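Local coordinates for 70 kDa protein (Xanthomonas sp., PDB 4B2N), which cleaves rubber oxidatively, acting as a processive dioxygenase that carries two c-type hemes, at residues A218-S223 and Q621-R626; A364-E369 and R652-E657; Q563-K568 and E657-L662; A591-L596 and A611-P616. One frame throughout, in Å; residues are numbered along the deposited sequence.

Interaction 1 (A218-S223 and Q621-R626); sequences AGLLAS and QQIKSR
L220 holds its CG trans to the backbone N (chi1 -177°), which sends both methyls from helix 218-226 toward helix 620-626, while I623 keeps CG1 beside its own N (chi1 -72°) and extends CD1 to meet them. The two side chains cross at about a right angle. CD1 of I623 lies 3.8 Å from CD1 of L220, and the same I623 methyl is 4.0 Å from CD2 of L220, so it sits against the leucine fork rather than a single branch. R140 of helix 133-141 also touches both residues.

One turn further along its helix, R626 brings its guanidinium to the start of the other one through a chain bent at chi3. Its NH1 comes within 3.7 Å of CA of G219 and stays 3.9 Å from N of L220, an oblique approach with no hydrogen bond between the segments. What holds the charge lies next door: NH1 forms a salt bridge with D217 and also bonds the backbone O of S243, and NH2 pairs with D594. OD1 of D217 accepts a bond from L220 N as well.

The helices run nearly antiparallel, their short axes 154° apart and 11.7 Å at closest approach, a wide spacing, spanned by L220 meeting I623 and by R626 reaching the backbone at G219 and L220. Chemically, the contact is one small apolar touch beside a buried arginine whose charge is met by two carboxylates. D217 probably also offsets the positive field at the first turn of helix 218-226, easing the presence of the guanidinium there.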
loop_
_atom_site.group_PDB
_atom_site.type_symbol
_atom_site.label_atom_id
_atom_site.label_comp_id
_atom_site.label_asym_id
_atom_site.label_seq_id
_atom_site.Cartn_x
_atom_site.Cartn_y
_atom_site.Cartn_z
ATOM N N ALA A 218 6.144 4.763 10.727
ATOM C CA ALA A 218 5.683 3.534 11.399
ATOM C C ALA A 218 6.639 3.083 12.457
ATOM O O ALA A 218 6.210 2.570 13.503
ATOM C CB ALA A 218 5.445 2.419 10.404
ATOM N N GLY A 219 7.937 3.249 12.218
ATOM C CA GLY A 219 8.922 2.857 13.227
ATOM C C GLY A 219 8.799 3.641 14.526
ATOM O O GLY A 219 8.992 3.083 15.659
ATOM N N LEU A 220 8.511 4.941 14.405
ATOM C CA LEU A 220 8.513 5.767 15.602
ATOM C C LEU A 220 7.295 5.402 16.453
ATOM O O LEU A 220 7.362 5.333 17.686
ATOM C CB LEU A 220 8.490 7.222 15.184
ATOM C CG LEU A 220 8.562 8.241 16.300
ATOM C CD1 LEU A 220 9.787 8.028 17.196
ATOM C CD2 LEU A 220 8.642 9.667 15.679
ATOM N N LEU A 221 6.174 5.096 15.794
ATOM C CA LEU A 221 4.985 4.675 16.604
ATOM C C LEU A 221 5.267 3.379 17.335
ATOM O O LEU A 221 4.974 3.244 18.537
ATOM C CB LEU A 221 3.836 4.463 15.629
ATOM C CG LEU A 221 2.493 4.012 16.186
ATOM C CD1 LEU A 221 1.884 5.129 16.988
ATOM C CD2 LEU A 221 1.624 3.578 14.979
ATOM N N ALA A 222 5.857 2.419 16.616
ATOM C CA ALA A 222 6.210 1.090 17.177
ATOM C C ALA A 222 7.199 1.271 18.349
ATOM O O ALA A 222 7.015 0.718 19.457
ATOM C CB ALA A 222 6.837 0.173 16.060
ATOM N N SER A 223 8.214 2.113 18.120
ATOM C CA SER A 223 9.226 2.369 19.163
ATOM C C SER A 223 8.609 2.975 20.408
ATOM O O SER A 223 8.814 2.432 21.559
ATOM C CB SER A 223 10.312 3.294 18.598
ATOM O OG SER A 223 11.250 3.513 19.613
ATOM N N GLN A 621 17.471 12.866 17.757
ATOM C CA GLN A 621 18.368 13.134 16.617
ATOM C C GLN A 621 18.034 12.207 15.420
ATOM O O GLN A 621 18.077 12.628 14.258
ATOM C CB GLN A 621 19.896 13.053 17.006
ATOM C CG GLN A 621 20.573 14.400 17.450
ATOM C CD GLN A 621 20.579 15.635 16.421
ATOM O OE1 GLN A 621 20.791 15.487 15.189
ATOM N NE2 GLN A 621 20.383 16.872 16.966
ATOM N N GLN A 622 17.660 10.970 15.711
ATOM C CA GLN A 622 17.235 10.058 14.630
ATOM C C GLN A 622 15.949 10.537 13.996
ATOM O O GLN A 622 15.775 10.432 12.753
ATOM C CB GLN A 622 17.096 8.611 15.161
ATOM C CG GLN A 622 18.447 7.972 15.523
ATOM C CD GLN A 622 18.331 6.824 16.552
ATOM O OE1 GLN A 622 17.244 6.475 17.036
ATOM N NE2 GLN A 622 19.482 6.213 16.871
ATOM N N ILE A 623 15.066 11.135 14.807
ATOM C CA ILE A 623 13.780 11.650 14.293
ATOM C C ILE A 623 14.130 12.723 13.247
ATOM O O ILE A 623 13.548 12.738 12.172
ATOM C CB ILE A 623 12.890 12.124 15.459
ATOM C CG1 ILE A 623 12.396 10.902 16.193
ATOM C CG2 ILE A 623 11.709 12.997 15.011
ATOM C CD1 ILE A 623 11.773 11.279 17.510
ATOM N N LYS A 624 15.159 13.538 13.511
ATOM C CA LYS A 624 15.498 14.594 12.573
ATOM C C LYS A 624 15.883 14.013 11.243
ATOM O O LYS A 624 15.498 14.537 10.191
ATOM C CB LYS A 624 16.600 15.564 13.114
ATOM C CG LYS A 624 16.049 16.520 14.144
ATOM C CD LYS A 624 17.054 17.533 14.707
ATOM C CE LYS A 624 17.737 18.301 13.550
ATOM N NZ LYS A 624 18.571 19.440 14.101
ATOM N N SER A 625 16.587 12.912 11.253
ATOM C CA SER A 625 16.950 12.279 9.987
ATOM C C SER A 625 15.751 11.597 9.305
ATOM O O SER A 625 15.632 11.636 8.106
ATOM C CB SER A 625 18.034 11.265 10.290
ATOM O OG SER A 625 19.180 11.926 10.856
ATOM N N ARG A 626 14.866 10.965 10.073
ATOM C CA ARG A 626 13.642 10.307 9.506
ATOM C C ARG A 626 12.718 11.308 8.765
ATOM O O ARG A 626 11.921 10.922 7.900
ATOM C CB ARG A 626 12.788 9.653 10.623
ATOM C CG ARG A 626 13.523 8.587 11.408
ATOM C CD ARG A 626 12.515 7.933 12.439
ATOM N NE ARG A 626 13.083 6.667 12.412
ATOM C CZ ARG A 626 12.645 5.543 11.931
ATOM N NH1 ARG A 626 11.338 5.225 11.663
ATOM N NH2 ARG A 626 13.619 4.662 11.914
#

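Interaction 2 (A364-E369 and R652-E657); sequences AVIYHE and RWALIE
Beside the second heme, helix 649-660, the last helix of the chain, crosses helix 357-369 almost perpendicularly, an arrangement consistent with the packed terminal helices of a cytochrome c fold. Their short axes make an angle of 98° and approach to 8.6 Å; the backbones come closest at Y367 and L655, CA to CA 6.5 Å. At the crossing I366 and L655 meet at a slant: CG2 of I366 rests 3.7 Å from CG of L655. The other branch of I366 goes past this leucine, and its CD1 lies 3.6 Å from CB of A654. L655 in turn lays CD2 against the backbone of Y367, 3.6 Å from its N, and also touches the heme, so one leucine belongs both to the helix crossing and to the heme pocket.

Y367 directs its ring away from L655, with CG anti to the backbone N (chi1 178°). The side chain packs on C390 and H394 of the heme attachment site, and OH bonds the backbone O of G395. CD1 of Y367 stands 3.3 Å above the imidazole of H368, over its centre. That imidazole is fixed in rotation: ND1 donates to A364 O at 2.8 Å, in the plane of the ring, and NE2 receives the backbone N-H of Y397. The O of A364 thus serves two donors from opposite faces, H368 ND1 and H368 N.

No hydrogen bond joins 364-369 to 652-657; the side chains meet by apolar contact. The histidine, donating from ND1 and accepting at NE2, is probably neutral, and ties helix 357-369 to the loop after the heme-binding cysteines.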
loop_
_atom_site.group_PDB
_atom_site.type_symbol
_atom_site.label_atom_id
_atom_site.label_comp_id
_atom_site.label_asym_id
_atom_site.label_seq_id
_atom_site.Cartn_x
_atom_site.Cartn_y
_atom_site.Cartn_z
ATOM N N ALA A 364 -2.333 15.444 -23.554
ATOM C CA ALA A 364 -3.104 14.260 -23.784
ATOM C C ALA A 364 -2.564 13.553 -24.973
ATOM O O ALA A 364 -2.443 12.339 -24.991
ATOM C CB ALA A 364 -4.549 14.595 -23.975
ATOM N N VAL A 365 -2.208 14.338 -25.989
ATOM C CA VAL A 365 -1.670 13.771 -27.199
ATOM C C VAL A 365 -0.313 13.142 -26.949
ATOM O O VAL A 365 -0.045 12.055 -27.471
ATOM C CB VAL A 365 -1.585 14.826 -28.353
ATOM C CG1 VAL A 365 -0.985 14.186 -29.613
ATOM C CG2 VAL A 365 -2.991 15.269 -28.704
ATOM N N ILE A 366 0.552 13.852 -26.215
ATOM C CA ILE A 366 1.879 13.389 -25.978
ATOM C C ILE A 366 1.723 12.099 -25.193
ATOM O O ILE A 366 2.337 11.080 -25.518
ATOM C CB ILE A 366 2.672 14.421 -25.167
ATOM C CG1 ILE A 366 3.022 15.668 -26.044
ATOM C CG2 ILE A 366 3.997 13.799 -24.704
ATOM C CD1 ILE A 366 3.178 16.924 -25.185
ATOM N N TYR A 367 0.877 12.149 -24.159
ATOM C CA TYR A 367 0.656 10.974 -23.267
ATOM C C TYR A 367 0.417 9.694 -24.114
ATOM O O TYR A 367 1.075 8.653 -23.919
ATOM C CB TYR A 367 -0.508 11.256 -22.284
ATOM C CG TYR A 367 -0.767 10.016 -21.403
ATOM C CD1 TYR A 367 -1.499 8.968 -21.877
ATOM C CD2 TYR A 367 -0.232 9.912 -20.132
ATOM C CE1 TYR A 367 -1.680 7.809 -21.126
ATOM C CE2 TYR A 367 -0.410 8.772 -19.389
ATOM C CZ TYR A 367 -1.118 7.742 -19.878
ATOM O OH TYR A 367 -1.267 6.616 -19.118
ATOM N N HIS A 368 -0.509 9.784 -25.064
ATOM C CA HIS A 368 -0.962 8.619 -25.828
ATOM C C HIS A 368 -0.145 8.344 -27.092
ATOM O O HIS A 368 -0.161 7.221 -27.636
ATOM C CB HIS A 368 -2.412 8.851 -26.200
ATOM C CG HIS A 368 -3.346 8.814 -25.034
ATOM N ND1 HIS A 368 -3.645 9.930 -24.283
ATOM C CD2 HIS A 368 -4.015 7.739 -24.455
ATOM C CE1 HIS A 368 -4.509 9.558 -23.304
ATOM N NE2 HIS A 368 -4.746 8.230 -23.426
ATOM N N GLU A 369 0.641 9.317 -27.553
ATOM C CA GLU A 369 1.226 9.116 -28.871
ATOM C C GLU A 369 2.708 9.288 -28.990
ATOM O O GLU A 369 3.279 8.791 -29.962
ATOM C CB GLU A 369 0.525 10.012 -29.934
ATOM C CG GLU A 369 -0.982 9.745 -30.049
ATOM C CD GLU A 369 -1.698 10.627 -31.059
ATOM O OE1 GLU A 369 -1.040 11.185 -31.961
ATOM O OE2 GLU A 369 -2.925 10.764 -30.975
ATOM N N ARG A 652 7.153 18.030 -21.232
ATOM C CA ARG A 652 6.927 17.797 -19.759
ATOM C C ARG A 652 5.851 18.677 -19.140
ATOM O O ARG A 652 4.970 18.168 -18.417
ATOM C CB ARG A 652 8.245 17.933 -18.984
ATOM C CG ARG A 652 9.322 16.950 -19.410
ATOM C CD ARG A 652 10.663 17.262 -18.791
ATOM N NE ARG A 652 11.547 16.128 -19.075
ATOM C CZ ARG A 652 12.668 16.214 -19.768
ATOM N NH1 ARG A 652 13.003 17.392 -20.269
ATOM N NH2 ARG A 652 13.397 15.125 -20.037
ATOM N N TRP A 653 5.905 19.997 -19.355
ATOM C CA TRP A 653 4.805 20.852 -18.858
ATOM C C TRP A 653 3.448 20.456 -19.417
ATOM O O TRP A 653 2.458 20.500 -18.665
ATOM C CB TRP A 653 5.087 22.326 -19.172
ATOM C CG TRP A 653 6.302 22.837 -18.450
ATOM C CD1 TRP A 653 7.483 23.276 -19.000
ATOM C CD2 TRP A 653 6.488 22.956 -16.984
ATOM N NE1 TRP A 653 8.398 23.664 -18.026
ATOM C CE2 TRP A 653 7.853 23.516 -16.788
ATOM C CE3 TRP A 653 5.718 22.667 -15.881
ATOM C CZ2 TRP A 653 8.376 23.760 -15.522
ATOM C CZ3 TRP A 653 6.244 22.941 -14.607
ATOM C CH2 TRP A 653 7.542 23.488 -14.433
ATOM N N ALA A 654 3.385 20.036 -20.712
ATOM C CA ALA A 654 2.091 19.642 -21.303
ATOM C C ALA A 654 1.593 18.386 -20.630
ATOM O O ALA A 654 0.386 18.275 -20.294
ATOM C CB ALA A 654 2.191 19.419 -22.813
ATOM N N LEU A 655 2.517 17.455 -20.411
ATOM C CA LEU A 655 2.158 16.190 -19.769
ATOM C C LEU A 655 1.724 16.461 -18.340
ATOM O O LEU A 655 0.756 15.837 -17.876
ATOM C CB LEU A 655 3.352 15.259 -19.765
ATOM C CG LEU A 655 3.656 14.423 -21.025
ATOM C CD1 LEU A 655 5.061 13.863 -20.825
ATOM C CD2 LEU A 655 2.628 13.293 -21.234
ATOM N N ILE A 656 2.379 17.393 -17.644
ATOM C CA ILE A 656 1.905 17.731 -16.280
ATOM C C ILE A 656 0.511 18.321 -16.249
ATOM O O ILE A 656 -0.340 17.949 -15.412
ATOM C CB ILE A 656 2.916 18.614 -15.525
ATOM C CG1 ILE A 656 4.084 17.743 -15.054
ATOM C CG2 ILE A 656 2.288 19.310 -14.327
ATOM C CD1 ILE A 656 5.362 18.588 -14.914
ATOM N N GLU A 657 0.248 19.256 -17.156
ATOM C CA GLU A 657 -1.069 19.813 -17.263
ATOM C C GLU A 657 -2.095 18.721 -17.548
ATOM O O GLU A 657 -3.208 18.736 -17.001
ATOM C CB GLU A 657 -1.094 20.829 -18.405
ATOM C CG GLU A 657 -2.178 21.836 -18.127
ATOM C CD GLU A 657 -1.870 22.760 -16.963
ATOM O OE1 GLU A 657 -0.744 22.727 -16.399
ATOM O OE2 GLU A 657 -2.797 23.487 -16.556
#

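Interaction 3 (Q563-K568 and E657-L662); sequences QKLGWK and EYIKTL
K660 packs against L565 with its aliphatic stem and keeps its charge for the far end. From CB, which sets off beside the contact, CG turns next to the backbone N (chi1 -64°), and from there the chain runs fully extended. CG lies 4.0 Å from CD2 of L565 and nearly as close to CD1, so it faces the fork of the leucine. CD carries the chain across, and CE comes down 4.0 Å from CD1 of L565, the two side chains meeting at a slant. At the tip, NZ makes a salt bridge of 2.9 Å to OE1 of E657, three residues earlier; the ammonium uses the syn side of the carboxylate but stands 30° out of its plane. NZ also donates to a water at 3.2 Å, which passes a bond on to the backbone O of Q563 2.6 Å away. This water is the polar bridge between the segments, since no direct hydrogen bond joins them.

L565 sits in a G1 beta bulge: together with G566 it faces D561 in the two-stranded antiparallel hairpin of 560-561 and 566-567, and with phi at +70° its CB points toward the C-terminal helix 649-660. There it also touches I656 of that helix and L524 of helix 524-528. Its CD2 makes a looser contact with I659, 4.3 Å from CG2, and I659 lies on the heme as part of its pocket. The other oxygen of E657, OE2, accepts the backbone N-H of N356.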
loop_
_atom_site.group_PDB
_atom_site.type_symbol
_atom_site.label_atom_id
_atom_site.label_comp_id
_atom_site.label_asym_id
_atom_site.label_seq_id
_atom_site.Cartn_x
_atom_site.Cartn_y
_atom_site.Cartn_z
ATOM N N GLN A 563 2.952 23.533 -9.571
ATOM C CA GLN A 563 3.470 23.598 -10.939
ATOM C C GLN A 563 4.127 22.318 -11.379
ATOM O O GLN A 563 3.817 21.772 -12.429
ATOM C CB GLN A 563 4.474 24.707 -11.136
ATOM C CG GLN A 563 3.893 26.095 -10.891
ATOM C CD GLN A 563 5.003 27.083 -10.542
ATOM O OE1 GLN A 563 6.177 26.877 -10.910
ATOM N NE2 GLN A 563 4.656 28.136 -9.806
ATOM N N LYS A 564 5.048 21.853 -10.563
ATOM C CA LYS A 564 5.753 20.606 -10.832
ATOM C C LYS A 564 5.030 19.366 -10.295
ATOM O O LYS A 564 5.486 18.224 -10.545
ATOM C CB LYS A 564 7.158 20.730 -10.228
ATOM C CG LYS A 564 8.025 21.588 -11.129
ATOM C CD LYS A 564 9.462 21.593 -10.676
ATOM C CE LYS A 564 10.214 22.722 -11.363
ATOM N NZ LYS A 564 11.675 22.484 -11.203
ATOM N N LEU A 565 3.981 19.601 -9.465
ATOM C CA LEU A 565 3.012 18.587 -9.035
ATOM C C LEU A 565 3.712 17.635 -8.092
ATOM O O LEU A 565 4.172 16.561 -8.495
ATOM C CB LEU A 565 2.414 17.832 -10.237
ATOM C CG LEU A 565 0.918 17.806 -10.438
ATOM C CD1 LEU A 565 0.278 19.176 -10.250
ATOM C CD2 LEU A 565 0.621 17.274 -11.836
ATOM N N GLY A 566 3.727 18.046 -6.817
ATOM C CA GLY A 566 4.393 17.296 -5.757
ATOM C C GLY A 566 4.694 18.161 -4.541
ATOM O O GLY A 566 4.207 19.291 -4.473
ATOM N N TRP A 567 5.498 17.641 -3.592
ATOM C CA TRP A 567 5.911 18.420 -2.395
ATOM C C TRP A 567 6.897 19.477 -2.799
ATOM O O TRP A 567 7.761 19.243 -3.618
ATOM C CB TRP A 567 6.468 17.508 -1.288
ATOM C CG TRP A 567 5.335 16.628 -0.852
ATOM C CD1 TRP A 567 5.085 15.281 -1.198
ATOM C CD2 TRP A 567 4.193 17.066 -0.066
ATOM N NE1 TRP A 567 3.855 14.893 -0.695
ATOM C CE2 TRP A 567 3.288 15.928 0.023
ATOM C CE3 TRP A 567 3.818 18.292 0.515
ATOM C CZ2 TRP A 567 2.069 16.001 0.726
ATOM C CZ3 TRP A 567 2.630 18.352 1.229
ATOM C CH2 TRP A 567 1.747 17.221 1.319
ATOM N N LYS A 568 6.751 20.645 -2.213
ATOM C CA LYS A 568 7.871 21.586 -2.204
ATOM C C LYS A 568 8.997 20.887 -1.414
ATOM O O LYS A 568 8.745 20.106 -0.486
ATOM C CB LYS A 568 7.455 22.915 -1.565
ATOM C CG LYS A 568 6.480 23.685 -2.404
ATOM C CD LYS A 568 6.133 25.029 -1.808
ATOM C CE LYS A 568 5.502 25.951 -2.828
ATOM N NZ LYS A 568 4.794 26.970 -2.010
ATOM N N GLU A 657 0.248 19.256 -17.156
ATOM C CA GLU A 657 -1.069 19.813 -17.263
ATOM C C GLU A 657 -2.095 18.721 -17.548
ATOM O O GLU A 657 -3.208 18.736 -17.001
ATOM C CB GLU A 657 -1.094 20.829 -18.405
ATOM C CG GLU A 657 -2.178 21.836 -18.127
ATOM C CD GLU A 657 -1.870 22.760 -16.963
ATOM O OE1 GLU A 657 -0.744 22.727 -16.399
ATOM O OE2 GLU A 657 -2.797 23.487 -16.556
ATOM N N TYR A 658 -1.751 17.788 -18.439
ATOM C CA TYR A 658 -2.674 16.699 -18.713
ATOM C C TYR A 658 -2.953 15.842 -17.445
ATOM O O TYR A 658 -4.109 15.461 -17.161
ATOM C CB TYR A 658 -2.121 15.838 -19.842
ATOM C CG TYR A 658 -2.987 14.628 -20.111
ATOM C CD1 TYR A 658 -4.354 14.783 -20.380
ATOM C CD2 TYR A 658 -2.448 13.345 -20.113
ATOM C CE1 TYR A 658 -5.153 13.691 -20.622
ATOM C CE2 TYR A 658 -3.250 12.224 -20.358
ATOM C CZ TYR A 658 -4.598 12.434 -20.622
ATOM O OH TYR A 658 -5.412 11.411 -20.900
ATOM N N ILE A 659 -1.930 15.598 -16.657
ATOM C CA ILE A 659 -2.112 14.734 -15.470
ATOM C C ILE A 659 -3.044 15.403 -14.433
ATOM O O ILE A 659 -3.754 14.714 -13.639
ATOM C CB ILE A 659 -0.765 14.294 -14.873
ATOM C CG1 ILE A 659 -0.070 13.318 -15.844
ATOM C CG2 ILE A 659 -0.973 13.639 -13.467
ATOM C CD1 ILE A 659 1.422 13.235 -15.685
ATOM N N LYS A 660 -2.998 16.744 -14.394
ATOM C CA LYS A 660 -3.954 17.515 -13.600
ATOM C C LYS A 660 -5.415 17.154 -13.911
ATOM O O LYS A 660 -6.238 17.246 -13.035
ATOM C CB LYS A 660 -3.729 19.035 -13.782
ATOM C CG LYS A 660 -2.394 19.530 -13.281
ATOM C CD LYS A 660 -2.296 21.053 -13.480
ATOM C CE LYS A 660 -0.946 21.651 -13.104
ATOM N NZ LYS A 660 -0.843 23.092 -13.527
ATOM N N THR A 661 -5.718 16.781 -15.165
ATOM C CA THR A 661 -7.060 16.443 -15.536
ATOM C C THR A 661 -7.434 14.988 -15.202
ATOM O O THR A 661 -8.598 14.618 -15.343
ATOM C CB THR A 661 -7.352 16.607 -17.029
ATOM O OG1 THR A 661 -6.576 15.696 -17.747
ATOM C CG2 THR A 661 -7.014 18.019 -17.568
ATOM N N LEU A 662 -6.461 14.174 -14.787
ATOM C CA LEU A 662 -6.752 12.754 -14.493
ATOM C C LEU A 662 -7.170 12.570 -13.023
ATOM O O LEU A 662 -7.630 11.541 -12.621
ATOM C CB LEU A 662 -5.558 11.878 -14.863
ATOM C CG LEU A 662 -5.075 11.932 -16.326
ATOM C CD1 LEU A 662 -3.798 11.125 -16.431
ATOM C CD2 LEU A 662 -6.170 11.353 -17.211
ATOM O OXT LEU A 662 -7.183 13.467 -12.176
HETATM O O HOH W 1 2.339 23.075 -14.122
#

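Interaction 4 (A591-L596 and A611-P616); sequences ATIDIL and AYQSPP
I593 and P616 lie alongside each other and point in opposite directions, joining the first turn of the short helix 593-596 to an extended loop in which S614 to P616 run in a polyproline II-like conformation. I593 carries CG1 trans to its backbone N (chi1 -163°), which puts CG2 in the crowded position between N and carbonyl carbon. That methyl sits 4.0 Å from CB of P616, and CD1 reaches the same proline atom. The next ring atom, CG, lies 4.2 Å from CA of D594.

Q613 comes in at a slant, its chain extended, and rests OE1 against I593, 3.9 Å from CG1. The amide oxygen is not left to that apolar neighbour alone: one water donates both to it and to the backbone O of I593, 2.9 Å from each, bridging loop and helix. Y597 touches P616, and its OH bonds the backbone O of Q613.

D594 turns its carboxylate away from the loop. There OD1 accepts a hydrogen bond from T592 OG1, 2.6 Å away, on its syn side and 21° out of plane.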
loop_
_atom_site.group_PDB
_atom_site.type_symbol
_atom_site.label_atom_id
_atom_site.label_comp_id
_atom_site.label_asym_id
_atom_site.label_seq_id
_atom_site.Cartn_x
_atom_site.Cartn_y
_atom_site.Cartn_z
ATOM N N ALA A 591 24.198 3.609 8.312
ATOM C CA ALA A 591 22.854 3.503 8.899
ATOM C C ALA A 591 22.816 3.368 10.420
ATOM O O ALA A 591 23.511 2.554 11.013
ATOM C CB ALA A 591 22.149 2.321 8.264
ATOM N N THR A 592 21.958 4.127 11.080
ATOM C CA THR A 592 21.855 4.020 12.555
ATOM C C THR A 592 20.909 2.901 12.996
ATOM O O THR A 592 20.241 2.277 12.181
ATOM C CB THR A 592 21.350 5.348 13.120
ATOM O OG1 THR A 592 20.243 5.784 12.312
ATOM C CG2 THR A 592 22.467 6.406 13.057
ATOM N N ILE A 593 20.847 2.647 14.286
ATOM C CA ILE A 593 20.098 1.498 14.777
ATOM C C ILE A 593 18.587 1.533 14.425
ATOM O O ILE A 593 17.999 0.513 14.163
ATOM C CB ILE A 593 20.334 1.365 16.280
ATOM C CG1 ILE A 593 19.922 -0.022 16.749
ATOM C CG2 ILE A 593 19.702 2.509 17.081
ATOM C CD1 ILE A 593 20.200 -0.190 18.240
ATOM N N ASP A 594 17.975 2.716 14.421
ATOM C CA ASP A 594 16.573 2.871 14.085
ATOM C C ASP A 594 16.346 2.606 12.563
ATOM O O ASP A 594 15.257 2.286 12.149
ATOM C CB ASP A 594 16.103 4.285 14.415
ATOM C CG ASP A 594 16.802 5.324 13.598
ATOM O OD1 ASP A 594 18.060 5.396 13.681
ATOM O OD2 ASP A 594 16.137 6.064 12.836
ATOM N N ILE A 595 17.380 2.755 11.741
ATOM C CA ILE A 595 17.196 2.508 10.321
ATOM C C ILE A 595 17.374 1.006 10.019
ATOM O O ILE A 595 16.721 0.451 9.123
ATOM C CB ILE A 595 18.172 3.354 9.473
ATOM C CG1 ILE A 595 17.826 4.826 9.575
ATOM C CG2 ILE A 595 18.183 2.892 8.025
ATOM C CD1 ILE A 595 18.853 5.744 8.877
ATOM N N LEU A 596 18.270 0.365 10.752
ATOM C CA LEU A 596 18.561 -1.041 10.553
ATOM C C LEU A 596 17.534 -1.960 11.188
ATOM O O LEU A 596 17.466 -3.084 10.824
ATOM C CB LEU A 596 19.942 -1.385 11.087
ATOM C CG LEU A 596 21.089 -0.638 10.404
ATOM C CD1 LEU A 596 22.371 -0.979 11.146
ATOM C CD2 LEU A 596 21.218 -0.989 8.915
ATOM N N ALA A 611 17.786 -15.824 19.347
ATOM C CA ALA A 611 18.161 -14.558 19.912
ATOM C C ALA A 611 17.437 -13.443 19.122
ATOM O O ALA A 611 17.345 -13.485 17.915
ATOM C CB ALA A 611 19.679 -14.369 19.836
ATOM N N TYR A 612 16.969 -12.440 19.833
ATOM C CA TYR A 612 16.233 -11.367 19.208
ATOM C C TYR A 612 16.594 -10.089 19.935
ATOM O O TYR A 612 16.945 -10.128 21.150
ATOM C CB TYR A 612 14.694 -11.621 19.273
ATOM C CG TYR A 612 14.149 -11.542 20.671
ATOM C CD1 TYR A 612 14.115 -12.672 21.492
ATOM C CD2 TYR A 612 13.677 -10.328 21.190
ATOM C CE1 TYR A 612 13.651 -12.596 22.783
ATOM C CE2 TYR A 612 13.240 -10.244 22.490
ATOM C CZ TYR A 612 13.197 -11.369 23.268
ATOM O OH TYR A 612 12.745 -11.243 24.568
ATOM N N GLN A 613 16.411 -8.974 19.224
ATOM C CA GLN A 613 16.743 -7.598 19.640
ATOM C C GLN A 613 15.376 -6.840 19.762
ATOM O O GLN A 613 14.501 -6.929 18.871
ATOM C CB GLN A 613 17.686 -7.042 18.498
ATOM C CG GLN A 613 18.136 -5.579 18.533
ATOM C CD GLN A 613 18.590 -4.959 17.168
ATOM O OE1 GLN A 613 18.751 -3.699 17.035
ATOM N NE2 GLN A 613 18.798 -5.820 16.152
ATOM N N SER A 614 15.144 -6.179 20.881
ATOM C CA SER A 614 13.912 -5.446 21.052
ATOM C C SER A 614 14.026 -4.091 20.343
ATOM O O SER A 614 15.148 -3.638 20.070
ATOM C CB SER A 614 13.721 -5.211 22.533
ATOM O OG SER A 614 13.371 -6.462 23.108
ATOM N N PRO A 615 12.885 -3.446 20.059
ATOM C CA PRO A 615 12.921 -2.206 19.294
ATOM C C PRO A 615 13.765 -1.149 20.005
ATOM O O PRO A 615 13.708 -0.975 21.247
ATOM C CB PRO A 615 11.436 -1.786 19.209
ATOM C CG PRO A 615 10.670 -3.079 19.371
ATOM C CD PRO A 615 11.503 -3.905 20.330
ATOM N N PRO A 616 14.639 -0.535 19.271
ATOM C CA PRO A 616 15.458 0.551 19.833
ATOM C C PRO A 616 14.524 1.753 20.181
ATOM O O PRO A 616 13.629 2.045 19.387
ATOM C CB PRO A 616 16.377 0.939 18.666
ATOM C CG PRO A 616 15.654 0.469 17.460
ATOM C CD PRO A 616 14.899 -0.775 17.849
HETATM O O HOH W 2 18.840 -2.265 14.522
#

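How the interactions relate
The four contacts form two groups. Interactions 1 and 4, with centres 12 Å apart, meet directly through the R626–D594 salt bridge and through S223 OG with P616 O, a probable hydrogen bond. Interactions 2 and 3, 11 Å apart, both use helix 649-660 and share E657. Between the groups the centres of interactions 1 and 2 are 39 Å apart. Along the chain, 218-223 and 364-369 come first, then 563-568, both halves of interaction 4, 621-626 and finally the C-terminal helix. In interactions 1 and 2 late helices return to much earlier ones, near the first heme and at the second; interaction 3 also lies at the second heme.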